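Local structure of acyltransferase (Streptococcus pneumoniae, 5UG1) at residues Thr6-Asp11 with Val59-Val64; Lys52-Thr57 with Asn80-His85; His86-Thr91 with Thr123-Asn128. The protein transfers acetyl groups onto peptidoglycan as the catalytic domain of O-acetyltransferase A, an enzyme with an atypical alpha/beta hydrolase fold. All blocks are in the same frame, centred on the assembly; numbering follows the deposited sequence.

Interaction 1: residues Thr6-Asp11 with Val59-Val64; sequences TMLIGD and VIATGV. With 03S (methanesulfonic acid), chain B.
The backbone of I9 is held to V59 and A61 at once: its N donates to V59 O at 2.8 Å, and its O accepts from A61 N at 3.0 Å. With V59 N bonded to M7 O and D11 N to A61 O, this makes a ladder of two parallel strands at the middle of the five-stranded sheet of the atypical alpha/beta hydrolase fold. The segment axes diverge by 20°. The last rung leads into the ligand pocket: it holds D11 just where the strand ends and S12 begins the next helix. D11 sits at the N-cap, and its OD1 accepts weak hydrogen bonds from V13 N and A14 N. Its CG lies between the backbone N and the carbonyl carbon (chi1 64°), which swings the carboxylate over towards the loop after strand 57-61. There OD2 accepts from two waters. One, 2.8 Å from D11 OD2, also takes the N-H of G63; the other takes that of V64, so the loop is tied to the cap through solvent. The bound methanesulfonic acid, hydrogen-bonded to S12 N, has its O12 3.5 Å from D11 CB, and V64 flanks it as well. Away from the pocket, the strands pack side chain on side chain. On the face carrying L8, V59 and A61, the leucine straddles its neighbours, CD1 against V59 CG1 and CD2 against the A61 methyl; helix 150-171 packs on this face. On the other, I9 and I60 run side by side in the same direction, with helix 38-50 against I9. G10 brings no side chain to the leucine's face, and its CA comes within 3.2 Å of A61 O in a CA-H...O contact.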
loop_
_atom_site.group_PDB
_atom_site.type_symbol
_atom_site.label_atom_id
_atom_site.label_comp_id
_atom_site.label_asym_id
_atom_site.label_seq_id
_atom_site.Cartn_x
_atom_site.Cartn_y
_atom_site.Cartn_z
ATOM N N THR A 6 8.096 -9.677 -5.841
ATOM C CA THR A 6 7.278 -8.632 -5.250
ATOM C C THR A 6 8.179 -7.596 -4.595
ATOM O O THR A 6 9.054 -7.946 -3.800
ATOM C CB THR A 6 6.313 -9.216 -4.221
ATOM O OG1 THR A 6 5.532 -10.250 -4.835
ATOM C CG2 THR A 6 5.390 -8.140 -3.684
ATOM N N MET A 7 7.983 -6.334 -4.959
ATOM C CA MET A 7 8.589 -5.200 -4.275
ATOM C C MET A 7 7.472 -4.333 -3.710
ATOM O O MET A 7 6.535 -3.966 -4.432
ATOM C CB MET A 7 9.479 -4.372 -5.217
ATOM C CG MET A 7 10.120 -3.170 -4.533
ATOM S SD MET A 7 11.246 -2.277 -5.583
ATOM C CE MET A 7 12.705 -3.322 -5.564
ATOM N N LEU A 8 7.562 -4.029 -2.421
ATOM C CA LEU A 8 6.681 -3.067 -1.775
ATOM C C LEU A 8 7.432 -1.745 -1.635
ATOM O O LEU A 8 8.567 -1.721 -1.146
ATOM C CB LEU A 8 6.225 -3.582 -0.410
ATOM C CG LEU A 8 5.181 -2.741 0.326
ATOM C CD1 LEU A 8 4.294 -3.636 1.149
ATOM C CD2 LEU A 8 5.852 -1.689 1.222
ATOM N N ILE A 9 6.822 -0.663 -2.110
ATOM C CA ILE A 9 7.333 0.694 -1.932
ATOM C C ILE A 9 6.331 1.393 -1.031
ATOM O O ILE A 9 5.185 1.624 -1.441
ATOM C CB ILE A 9 7.468 1.443 -3.263
ATOM C CG1 ILE A 9 8.318 0.666 -4.269
ATOM C CG2 ILE A 9 7.993 2.878 -3.035
ATOM C CD1 ILE A 9 7.911 0.963 -5.717
ATOM N N GLY A 10 6.753 1.697 0.167
ATOM C CA GLY A 10 5.837 2.107 1.194
ATOM C C GLY A 10 6.277 3.194 2.135
ATOM O O GLY A 10 7.397 3.611 2.125
ATOM N N ASP A 11 5.330 3.605 2.959
ATOM C CA ASP A 11 5.471 4.682 3.918
ATOM C C ASP A 11 5.779 4.203 5.344
ATOM O O ASP A 11 6.093 3.079 5.562
ATOM C CB ASP A 11 4.258 5.615 3.863
ATOM C CG ASP A 11 2.976 4.946 4.272
ATOM O OD1 ASP A 11 2.998 3.852 4.752
ATOM O OD2 ASP A 11 1.933 5.524 4.116
ATOM N N VAL A 59 3.813 -3.320 -5.032
ATOM C CA VAL A 59 2.888 -2.939 -3.974
ATOM C C VAL A 59 3.176 -1.495 -3.591
ATOM O O VAL A 59 4.287 -1.175 -3.148
ATOM C CB VAL A 59 2.991 -3.866 -2.755
ATOM C CG1 VAL A 59 1.867 -3.545 -1.782
ATOM C CG2 VAL A 59 2.928 -5.340 -3.197
ATOM N N ILE A 60 2.175 -0.631 -3.752
ATOM C CA ILE A 60 2.274 0.784 -3.412
ATOM C C ILE A 60 1.534 0.964 -2.092
ATOM O O ILE A 60 0.298 0.971 -2.057
ATOM C CB ILE A 60 1.695 1.685 -4.514
ATOM C CG1 ILE A 60 2.374 1.425 -5.862
ATOM C CG2 ILE A 60 1.806 3.181 -4.113
ATOM C CD1 ILE A 60 3.932 1.540 -5.861
ATOM N N ALA A 61 2.280 1.094 -0.997
ATOM C CA ALA A 61 1.697 1.183 0.343
ATOM C C ALA A 61 1.919 2.590 0.892
ATOM O O ALA A 61 2.753 2.832 1.770
ATOM C CB ALA A 61 2.298 0.097 1.259
ATOM N N THR A 62 1.149 3.534 0.352
ATOM C CA THR A 62 1.267 4.952 0.659
ATOM C C THR A 62 -0.129 5.561 0.688
ATOM O O THR A 62 -1.119 4.917 0.327
ATOM C CB THR A 62 2.096 5.706 -0.394
ATOM O OG1 THR A 62 1.435 5.604 -1.663
ATOM C CG2 THR A 62 3.532 5.167 -0.512
ATOM N N GLY A 63 -0.212 6.819 1.014
ATOM C CA GLY A 63 -1.452 7.534 0.871
ATOM C C GLY A 63 -1.866 8.403 2.025
ATOM O O GLY A 63 -2.584 9.322 1.852
ATOM N N VAL A 64 -1.381 8.100 3.202
ATOM C CA VAL A 64 -1.703 8.868 4.365
ATOM C C VAL A 64 -0.851 10.128 4.488
ATOM O O VAL A 64 -1.292 11.076 4.998
ATOM C CB VAL A 64 -1.665 8.013 5.648
ATOM C CG1 VAL A 64 -0.262 7.853 6.162
ATOM C CG2 VAL A 64 -2.600 8.529 6.703
HETATM S S10 03S B . 3.978 7.705 8.190
HETATM O O11 03S B . 2.567 7.630 8.629
HETATM O O12 03S B . 4.039 7.686 6.712
HETATM C C13 03S B . 4.661 9.112 8.754
HETATM O O HOH W 1 1.852 7.902 2.598
HETATM O O HOH W 2 -0.939 5.047 4.218
#

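Interaction 2: residues Lys52-Thr57 with Asn80-His85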
loop_
_atom_site.group_PDB
_atom_site.type_symbol
_atom_site.label_atom_id
_atom_site.label_comp_id
_atom_site.label_asym_id
_atom_site.label_seq_id
_atom_site.Cartn_x
_atom_site.Cartn_y
_atom_site.Cartn_z
ATOM N N LYS A 52 15.912 -1.889 -13.974
ATOM C CA LYS A 52 15.524 -3.299 -14.068
ATOM C C LYS A 52 15.526 -4.018 -12.718
ATOM O O LYS A 52 15.673 -5.245 -12.655
ATOM C CB LYS A 52 16.403 -4.042 -15.086
ATOM C CG LYS A 52 16.151 -3.569 -16.520
ATOM C CD LYS A 52 17.434 -3.548 -17.307
ATOM C CE LYS A 52 17.336 -2.665 -18.538
ATOM N NZ LYS A 52 18.643 -2.623 -19.277
ATOM N N PHE A 53 15.334 -3.275 -11.635
ATOM C CA PHE A 53 15.150 -3.842 -10.311
ATOM C C PHE A 53 13.685 -4.094 -9.963
ATOM O O PHE A 53 13.403 -4.827 -9.005
ATOM C CB PHE A 53 15.740 -2.904 -9.268
ATOM C CG PHE A 53 17.210 -2.676 -9.415
ATOM C CD1 PHE A 53 18.053 -3.705 -9.802
ATOM C CD2 PHE A 53 17.757 -1.431 -9.141
ATOM C CE1 PHE A 53 19.427 -3.486 -9.929
ATOM C CE2 PHE A 53 19.125 -1.209 -9.258
ATOM C CZ PHE A 53 19.962 -2.240 -9.655
ATOM N N LEU A 54 12.754 -3.513 -10.704
ATOM C CA LEU A 54 11.341 -3.661 -10.376
ATOM C C LEU A 54 10.854 -5.041 -10.804
ATOM O O LEU A 54 10.896 -5.357 -11.996
ATOM C CB LEU A 54 10.514 -2.577 -11.060
ATOM C CG LEU A 54 9.142 -2.310 -10.444
ATOM C CD1 LEU A 54 9.338 -1.810 -9.017
ATOM C CD2 LEU A 54 8.303 -1.312 -11.260
ATOM N N PRO A 55 10.397 -5.880 -9.889
ATOM C CA PRO A 55 9.890 -7.202 -10.273
ATOM C C PRO A 55 8.425 -7.098 -10.676
ATOM O O PRO A 55 7.829 -6.023 -10.642
ATOM C CB PRO A 55 10.062 -8.010 -8.992
ATOM C CG PRO A 55 9.755 -6.979 -7.921
ATOM C CD PRO A 55 10.370 -5.693 -8.427
ATOM N N LYS A 56 7.836 -8.257 -10.993
ATOM C CA LYS A 56 6.529 -8.294 -11.641
ATOM C C LYS A 56 5.449 -7.620 -10.802
ATOM O O LYS A 56 4.655 -6.833 -11.316
ATOM C CB LYS A 56 6.127 -9.736 -11.943
ATOM C CG LYS A 56 4.812 -9.814 -12.696
ATOM C CD LYS A 56 4.403 -11.228 -12.967
ATOM C CE LYS A 56 3.484 -11.740 -11.881
ATOM N NZ LYS A 56 3.054 -13.146 -12.160
ATOM N N THR A 57 5.374 -7.939 -9.521
ATOM C CA THR A 57 4.309 -7.420 -8.679
ATOM C C THR A 57 4.832 -6.241 -7.867
ATOM O O THR A 57 5.846 -6.356 -7.170
ATOM C CB THR A 57 3.755 -8.510 -7.761
ATOM O OG1 THR A 57 3.497 -9.688 -8.534
ATOM C CG2 THR A 57 2.471 -8.050 -7.132
ATOM N N ASN A 80 1.670 5.315 -14.819
ATOM C CA ASN A 80 3.094 5.146 -15.048
ATOM C C ASN A 80 3.585 3.745 -14.726
ATOM O O ASN A 80 4.771 3.467 -14.928
ATOM C CB ASN A 80 3.880 6.187 -14.245
ATOM C CG ASN A 80 4.007 7.517 -14.993
ATOM O OD1 ASN A 80 4.864 7.670 -15.863
ATOM N ND2 ASN A 80 3.146 8.477 -14.657
ATOM N N LEU A 81 2.711 2.866 -14.241
ATOM C CA LEU A 81 3.101 1.478 -14.040
ATOM C C LEU A 81 3.646 0.926 -15.354
ATOM O O LEU A 81 2.981 1.050 -16.391
ATOM C CB LEU A 81 1.914 0.638 -13.569
ATOM C CG LEU A 81 2.171 -0.853 -13.356
ATOM C CD1 LEU A 81 2.922 -1.084 -12.046
ATOM C CD2 LEU A 81 0.873 -1.644 -13.385
ATOM N N PRO A 82 4.854 0.370 -15.365
ATOM C CA PRO A 82 5.430 -0.083 -16.635
ATOM C C PRO A 82 4.738 -1.339 -17.113
ATOM O O PRO A 82 4.202 -2.119 -16.321
ATOM C CB PRO A 82 6.901 -0.358 -16.292
ATOM C CG PRO A 82 7.123 0.269 -14.950
ATOM C CD PRO A 82 5.800 0.218 -14.251
ATOM N N LYS A 83 4.741 -1.514 -18.432
ATOM C CA LYS A 83 4.249 -2.744 -19.031
ATOM C C LYS A 83 4.887 -3.946 -18.352
ATOM O O LYS A 83 6.074 -3.926 -18.013
ATOM C CB LYS A 83 4.570 -2.758 -20.529
ATOM C CG LYS A 83 3.737 -1.784 -21.334
ATOM C CD LYS A 83 4.067 -1.844 -22.828
ATOM C CE LYS A 83 4.932 -0.660 -23.268
ATOM N NZ LYS A 83 5.095 -0.579 -24.755
ATOM N N GLY A 84 4.082 -4.989 -18.137
ATOM C CA GLY A 84 4.576 -6.255 -17.643
ATOM C C GLY A 84 4.425 -6.464 -16.155
ATOM O O GLY A 84 4.878 -7.497 -15.641
ATOM N N HIS A 85 3.804 -5.525 -15.450
ATOM C CA HIS A 85 3.667 -5.584 -14.005
ATOM C C HIS A 85 2.205 -5.704 -13.606
ATOM O O HIS A 85 1.299 -5.326 -14.352
ATOM C CB HIS A 85 4.274 -4.342 -13.356
ATOM C CG HIS A 85 5.747 -4.201 -13.596
ATOM N ND1 HIS A 85 6.695 -4.774 -12.771
ATOM C CD2 HIS A 85 6.434 -3.563 -14.571
ATOM C CE1 HIS A 85 7.901 -4.480 -13.223
ATOM N NE2 HIS A 85 7.771 -3.750 -14.316
#
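H85 ND1 is shared by two carbonyls of the opposite loop: it donates to P55 O at 2.7 Å and to K56 O at 3.2 Å. Both bonds are weak, bent to 126° and 134° at the hydrogen, as expected when one N-H is divided between acceptors from consecutive residues. P55 O lies at the edge of the imidazole, in its plane, and so does L54 O, which is 3.4 Å from H85 CE1. One edge of the ring is thus turned to a row of backbone oxygens. H85 CG stands anti to its own carbonyl carbon (chi1 -62°), which carries the ring across to residues 54-56. The leucine then closes over one face: L54 CD2 makes a CH-pi contact 4.0 Å from the ring centroid, displaced towards the rim on the CE1-NE2 side. The same methyl reaches P82 CG, so it bridges the ring and the proline. P82 opens a type II beta turn that ends at H85, with G84 at a positive phi; K56 CG lies against G84 O. Along the backbone, H85 CA adds a CA-H...O contact to K56 O at 3.1 Å. These loops stand at the entry to neighbouring parallel strands, 57-61 and 86-90, at the end of the sheet remote from the ligand pocket. I2 from the N-terminal arm also touches the H85 side chain, while K177 near the C terminus meets the turn through backbone hydrogen bonds. Because ND1 serves as the donor to both carbonyls, this arrangement needs a proton on ND1, and the neighbouring oxygens would probably favour keeping it there.

Interaction 3: residues His86-Thr91 with Thr123-Asn128; sequences HMILVT and TIADWN
Two groups just past the end of strand 122-125 grip T91 OG1: it donates to D126 OD1 at 2.8 Å and accepts from N128 N at 2.9 Å. The threonine thus ties the end of strand 86-90 to the start of helix 127-132, across the parallel pair that closes the beta-alpha-beta unit formed with helix 102-118. With its hydroxyl between the backbone N and the carbonyl carbon (chi1 54°), T91 turns OG1 to the helix start and CG2 against I124 CD1. D126 OD1 receives the hydroxyl on its anti side, 33° out of the carboxylate plane. D126 is the N-cap: OD1 also accepts from Q129 N, and OD2 forms a salt bridge with R113 on helix 102-118, the helix that also touches L89, T91 and I124. One residue earlier, A125 O takes T91 N and W127 N from opposite faces of its carbonyl plane, joining the sheet ladder to the inverse gamma turn centred on D126. Further back, T123 N to M87 O, L89 N to T123 O and A125 N to L89 O complete the strand pairing. At the far end, H86 NE2 and T123 OG1 are hydrogen-bonded at 2.6 Å, the hydroxyl meeting the ring at its edge; H86 ND1 is held by P175 O. The bound sodium ion is about 5 Å from the T123 side chain. Between these polar ends, I88 CG2 packs on A125 CB at 3.8 Å, on the face met by helix 150-171. V90 CG1 continues that row to W127 CB, 3.9 Å away. The W127 ring stacks edge-to-face with Y160, and T91 O lies in the indole plane, 3.5 Å from W127 CD1.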
loop_
_atom_site.group_PDB
_atom_site.type_symbol
_atom_site.label_atom_id
_atom_site.label_comp_id
_atom_site.label_asym_id
_atom_site.label_seq_id
_atom_site.Cartn_x
_atom_site.Cartn_y
_atom_site.Cartn_z
ATOM N N HIS A 86 1.990 -6.258 -12.420
ATOM C CA HIS A 86 0.730 -6.150 -11.709
ATOM C C HIS A 86 0.969 -5.267 -10.495
ATOM O O HIS A 86 2.046 -5.301 -9.895
ATOM C CB HIS A 86 0.201 -7.520 -11.275
ATOM C CG HIS A 86 -1.233 -7.498 -10.829
ATOM N ND1 HIS A 86 -2.276 -7.878 -11.649
ATOM C CD2 HIS A 86 -1.793 -7.150 -9.646
ATOM C CE1 HIS A 86 -3.417 -7.761 -10.989
ATOM N NE2 HIS A 86 -3.153 -7.319 -9.773
ATOM N N MET A 87 -0.024 -4.468 -10.142
ATOM C CA MET A 87 0.136 -3.446 -9.122
ATOM C C MET A 87 -0.904 -3.658 -8.040
ATOM O O MET A 87 -2.070 -3.912 -8.337
ATOM C CB MET A 87 -0.008 -2.051 -9.733
ATOM C CG MET A 87 0.244 -0.894 -8.813
ATOM S SD MET A 87 -0.116 0.649 -9.699
ATOM C CE MET A 87 1.345 1.551 -9.239
ATOM N N ILE A 88 -0.479 -3.557 -6.786
ATOM C CA ILE A 88 -1.383 -3.638 -5.642
ATOM C C ILE A 88 -1.385 -2.292 -4.926
ATOM O O ILE A 88 -0.320 -1.749 -4.616
ATOM C CB ILE A 88 -0.972 -4.781 -4.707
ATOM C CG1 ILE A 88 -1.223 -6.100 -5.425
ATOM C CG2 ILE A 88 -1.720 -4.722 -3.394
ATOM C CD1 ILE A 88 -0.799 -7.229 -4.643
ATOM N N LEU A 89 -2.578 -1.750 -4.674
ATOM C CA LEU A 89 -2.725 -0.463 -4.000
ATOM C C LEU A 89 -3.199 -0.695 -2.569
ATOM O O LEU A 89 -4.249 -1.320 -2.353
ATOM C CB LEU A 89 -3.706 0.434 -4.759
ATOM C CG LEU A 89 -3.450 0.585 -6.261
ATOM C CD1 LEU A 89 -4.574 1.374 -6.922
ATOM C CD2 LEU A 89 -2.096 1.234 -6.536
ATOM N N VAL A 90 -2.442 -0.185 -1.593
ATOM C CA VAL A 90 -2.801 -0.305 -0.182
ATOM C C VAL A 90 -3.471 0.998 0.255
ATOM O O VAL A 90 -2.829 2.057 0.301
ATOM C CB VAL A 90 -1.580 -0.626 0.686
ATOM C CG1 VAL A 90 -2.038 -1.247 2.012
ATOM C CG2 VAL A 90 -0.636 -1.567 -0.044
ATOM N N THR A 91 -4.765 0.929 0.581
ATOM C CA THR A 91 -5.509 2.133 0.917
ATOM C C THR A 91 -5.015 2.701 2.246
ATOM O O THR A 91 -4.593 1.951 3.133
ATOM C CB THR A 91 -7.011 1.855 1.003
ATOM O OG1 THR A 91 -7.257 0.775 1.915
ATOM C CG2 THR A 91 -7.615 1.530 -0.396
ATOM N N THR A 123 -4.932 -4.637 -8.139
ATOM C CA THR A 123 -5.648 -5.314 -7.066
ATOM C C THR A 123 -5.603 -4.447 -5.814
ATOM O O THR A 123 -4.567 -3.849 -5.506
ATOM C CB THR A 123 -5.007 -6.701 -6.767
ATOM O OG1 THR A 123 -5.035 -7.528 -7.944
ATOM C CG2 THR A 123 -5.716 -7.396 -5.609
ATOM N N ILE A 124 -6.726 -4.395 -5.070
ATOM C CA ILE A 124 -6.801 -3.588 -3.852
ATOM C C ILE A 124 -6.306 -4.408 -2.666
ATOM O O ILE A 124 -6.516 -5.623 -2.599
ATOM C CB ILE A 124 -8.235 -3.072 -3.611
ATOM C CG1 ILE A 124 -8.218 -1.809 -2.731
ATOM C CG2 ILE A 124 -9.112 -4.158 -2.975
ATOM C CD1 ILE A 124 -7.530 -0.625 -3.394
ATOM N N ALA A 125 -5.614 -3.736 -1.747
ATOM C CA ALA A 125 -5.311 -4.240 -0.409
ATOM C C ALA A 125 -5.905 -3.221 0.561
ATOM O O ALA A 125 -5.278 -2.193 0.844
ATOM C CB ALA A 125 -3.810 -4.421 -0.201
ATOM N N ASP A 126 -7.114 -3.498 1.068
ATOM C CA ASP A 126 -7.945 -2.460 1.694
ATOM C C ASP A 126 -7.654 -2.358 3.194
ATOM O O ASP A 126 -8.474 -2.687 4.062
ATOM C CB ASP A 126 -9.418 -2.724 1.429
ATOM C CG ASP A 126 -10.246 -1.452 1.472
ATOM O OD1 ASP A 126 -9.768 -0.446 2.044
ATOM O OD2 ASP A 126 -11.373 -1.454 0.921
ATOM N N TRP A 127 -6.445 -1.876 3.482
ATOM C CA TRP A 127 -6.059 -1.586 4.857
ATOM C C TRP A 127 -7.049 -0.638 5.527
ATOM O O TRP A 127 -7.389 -0.810 6.705
ATOM C CB TRP A 127 -4.650 -0.998 4.859
ATOM C CG TRP A 127 -4.228 -0.365 6.157
ATOM C CD1 TRP A 127 -3.938 0.952 6.374
ATOM C CD2 TRP A 127 -4.045 -1.029 7.412
ATOM N NE1 TRP A 127 -3.587 1.149 7.689
ATOM C CE2 TRP A 127 -3.642 -0.055 8.345
ATOM C CE3 TRP A 127 -4.183 -2.360 7.837
ATOM C CZ2 TRP A 127 -3.379 -0.367 9.687
ATOM C CZ3 TRP A 127 -3.914 -2.666 9.172
ATOM C CH2 TRP A 127 -3.523 -1.675 10.075
ATOM N N ASN A 128 -7.511 0.379 4.795
ATOM C CA ASN A 128 -8.517 1.300 5.318
ATOM C C ASN A 128 -9.721 0.549 5.884
ATOM O O ASN A 128 -10.168 0.819 7.002
ATOM C CB ASN A 128 -8.956 2.260 4.206
ATOM C CG ASN A 128 -10.014 3.242 4.656
ATOM O OD1 ASN A 128 -11.207 2.928 4.668
ATOM N ND2 ASN A 128 -9.583 4.451 5.010
#

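How the interactions relate
From the N terminus, strand 6-10 comes first, and interaction 1 closes the long loop back to it from strand 57-61. Interaction 2 starts inside that loop, at 52-57, and ends beyond it at 80-85, so the two cross; M7 N and T57 O, probably hydrogen-bonded, join them directly. Interaction 3 follows both in series, closing the excursion through helix 102-118. Its first strand, 86-90, runs on from the loop of interaction 2 and lies beside strand 57-61, the second strand of interaction 1, with I60 N to I88 O and V90 N to I60 O as probable hydrogen bonds. Together they link four adjacent strands, from 6-10 to 122-125, with interaction 2 at their entry end.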